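Local coordinates for protein acyl-coenzyme A oxidase acox-1.1 (PDB 5K3I) that catalyses the FAD-dependent desaturation of acyl-CoA thioesters, passing electrons to oxygen to give hydrogen peroxide, in the first step of peroxisomal beta-oxidation, at residues G389-V394 against G435-M440. The protein carries 1 engineered substitution. Sequence-based numbering, arbitrary orientation.
With FAD (flavin-adenine dinucleotide), chain I.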
# COMPACT_ATOMS: atom_id res chain seq x y z
N GLY A 389 -10.40 16.02 -9.32
CA GLY A 389 -10.37 14.66 -9.82
C GLY A 389 -8.97 14.14 -10.05
O GLY A 389 -8.64 13.02 -9.67
N LEU A 390 -8.13 14.95 -10.70
CA LEU A 390 -6.80 14.48 -11.08
C LEU A 390 -5.96 14.16 -9.86
O LEU A 390 -5.27 13.14 -9.83
CB LEU A 390 -6.06 15.51 -11.93
CG LEU A 390 -6.14 15.44 -13.46
CD1 LEU A 390 -5.30 16.57 -14.05
CD2 LEU A 390 -5.66 14.10 -13.96
N LYS A 391 -6.03 15.00 -8.83
CA LYS A 391 -5.25 14.72 -7.63
C LYS A 391 -5.71 13.40 -7.01
O LYS A 391 -4.89 12.69 -6.41
CB LYS A 391 -5.35 15.90 -6.65
CG LYS A 391 -6.29 15.73 -5.46
CD LYS A 391 -5.58 14.92 -4.40
CE LYS A 391 -6.08 15.18 -3.05
NZ LYS A 391 -5.22 14.42 -2.12
N SER A 392 -6.98 13.05 -7.16
CA SER A 392 -7.49 11.82 -6.55
C SER A 392 -7.16 10.58 -7.37
O SER A 392 -6.78 9.54 -6.80
CB SER A 392 -9.00 11.94 -6.34
OG SER A 392 -9.36 13.26 -5.93
N VAL A 393 -7.30 10.64 -8.70
CA VAL A 393 -6.99 9.47 -9.52
C VAL A 393 -5.49 9.21 -9.57
O VAL A 393 -5.04 8.08 -9.41
CB VAL A 393 -7.59 9.63 -10.93
CG1 VAL A 393 -7.21 8.43 -11.81
CG2 VAL A 393 -9.09 9.78 -10.86
N VAL A 394 -4.70 10.27 -9.80
CA VAL A 394 -3.26 10.12 -9.95
C VAL A 394 -2.66 9.50 -8.70
O VAL A 394 -1.86 8.56 -8.77
CB VAL A 394 -2.60 11.48 -10.24
CG1 VAL A 394 -1.10 11.39 -10.10
CG2 VAL A 394 -2.99 11.97 -11.62
N GLY A 435 -6.76 17.49 0.39
CA GLY A 435 -8.12 17.10 0.09
C GLY A 435 -8.30 15.59 0.11
O GLY A 435 -7.71 14.91 -0.73
N GLU A 436 -9.06 15.04 1.05
CA GLU A 436 -9.37 13.62 1.03
C GLU A 436 -9.88 13.20 -0.35
O GLU A 436 -10.73 13.87 -0.95
CB GLU A 436 -10.41 13.28 2.10
CG GLU A 436 -10.05 12.04 2.92
CD GLU A 436 -10.02 10.77 2.08
OE1 GLU A 436 -9.03 10.02 2.20
OE2 GLU A 436 -10.97 10.55 1.31
N ASN A 437 -9.36 12.08 -0.85
CA ASN A 437 -9.66 11.63 -2.22
C ASN A 437 -11.15 11.46 -2.46
O ASN A 437 -11.66 11.86 -3.52
CB ASN A 437 -8.94 10.31 -2.50
CG ASN A 437 -7.54 10.51 -2.98
OD1 ASN A 437 -6.88 9.57 -3.43
ND2 ASN A 437 -7.07 11.74 -2.91
N MET A 438 -11.86 10.86 -1.51
CA MET A 438 -13.31 10.72 -1.64
C MET A 438 -13.97 12.08 -1.74
O MET A 438 -14.91 12.27 -2.52
CB MET A 438 -13.87 9.95 -0.45
CG MET A 438 -13.44 8.51 -0.35
SD MET A 438 -13.59 7.68 -1.94
CE MET A 438 -14.40 6.19 -1.41
N VAL A 439 -13.48 13.05 -0.98
CA VAL A 439 -14.10 14.37 -0.96
C VAL A 439 -13.79 15.12 -2.24
O VAL A 439 -14.64 15.84 -2.78
CB VAL A 439 -13.66 15.14 0.29
CG1 VAL A 439 -14.30 16.53 0.32
CG2 VAL A 439 -14.02 14.37 1.54
N MET A 440 -12.56 14.99 -2.75
CA MET A 440 -12.19 15.71 -3.96
C MET A 440 -12.87 15.12 -5.19
O MET A 440 -13.17 15.85 -6.14
CB MET A 440 -10.68 15.72 -4.12
CG MET A 440 -9.97 16.45 -2.99
SD MET A 440 -10.49 18.17 -2.85
CE MET A 440 -11.50 18.13 -1.37
PA FAD I . -11.63 13.31 7.61
O1A FAD I . -12.59 14.18 6.84
O2A FAD I . -11.75 13.61 9.09
O5B FAD I . -12.01 11.75 7.29
C5B FAD I . -12.12 11.49 5.91
C4B FAD I . -13.08 10.28 5.81
O4B FAD I . -14.30 10.68 6.02
C3B FAD I . -12.94 9.85 4.35
O3B FAD I . -13.02 8.49 4.26
C2B FAD I . -14.11 10.54 3.61
O2B FAD I . -14.77 9.49 2.77
C1B FAD I . -14.94 10.89 4.54
N9A FAD I . -15.49 12.22 4.46
C8A FAD I . -15.13 13.33 5.15
N7A FAD I . -15.92 14.32 4.75
C5A FAD I . -16.79 13.83 3.82
C6A FAD I . -17.81 14.38 3.08
N6A FAD I . -18.44 15.67 2.91
N1A FAD I . -18.50 13.62 2.22
C2A FAD I . -18.21 12.30 2.08
N3A FAD I . -17.21 11.77 2.80
C4A FAD I . -16.51 12.53 3.66
N1 FAD I . -2.90 19.92 6.91
C2 FAD I . -2.46 21.32 6.94
O2 FAD I . -3.24 22.18 7.24
N3 FAD I . -1.05 21.59 6.58
C4 FAD I . -0.16 20.50 6.22
O4 FAD I . 0.95 20.70 5.94
C4X FAD I . -0.63 19.07 6.20
N5 FAD I . 0.24 17.97 5.85
C5X FAD I . -0.29 16.59 5.84
C6 FAD I . 0.58 15.54 5.50
C7 FAD I . 0.08 14.23 5.50
C7M FAD I . 1.26 13.33 5.08
C8 FAD I . -1.26 13.95 5.83
C8M FAD I . -1.78 12.53 5.83
C9 FAD I . -2.12 15.02 6.18
C9A FAD I . -1.62 16.33 6.18
N10 FAD I . -2.52 17.48 6.54
C10 FAD I . -2.00 18.83 6.55
C1' FAD I . -3.91 17.25 6.89
C2' FAD I . -4.76 17.06 5.61
O2' FAD I . -4.99 18.28 4.97
C3' FAD I . -6.06 16.44 6.08
O3' FAD I . -5.70 15.31 6.80
C4' FAD I . -6.86 16.09 4.84
O4' FAD I . -7.47 17.25 4.36
C5' FAD I . -7.96 15.08 5.17
O5' FAD I . -8.98 15.73 5.89
P FAD I . -9.34 15.01 7.34
O1P FAD I . -8.05 14.72 8.09
O2P FAD I . -10.21 15.87 8.20
O3P FAD I . -10.09 13.56 7.08
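Ser392 and Lys391, on helix 380-407, pack against Asn437 and Met440 in the first turn of helix 437-456, a buried helix-helix contact in the C-alpha1 domain of the acyl-CoA oxidase fold. The backbones come nearest at Ser392, whose CA lies 4.8 Å from Asn437 CA. Ser392 CB lies 3.9 Å from Asn437 CG, while Ser392 OG, anti to its own carbonyl carbon (chi1 -38°), rests against Met440 CB and bonds back to Ser388 O. Among polar groups, the Lys391 chain, bent at chi2 (81°), passes the Asn437 side chain and carries NZ to the carbonyls of Gly430 and Tyr433, tying the loop before Glu436 to helix 380-407. Ligands flank the contact: Ser392 O accepts from N6 of ATP, and beyond 435-440 Val439 CG2 sits 3.6 Å from C5A of the FAD adenine. Glu436 is the N-cap, and its CG packs on FAD C5B at 3.7 Å. With an alanine at Glu436, Met438 N would probably lose its capping acceptor and a gap would open beside the adenosine ribose of FAD. In that cap, Met438 N reaches Glu436 OE2 at 3.0 Å from above the carboxylate plane, 37° out of it.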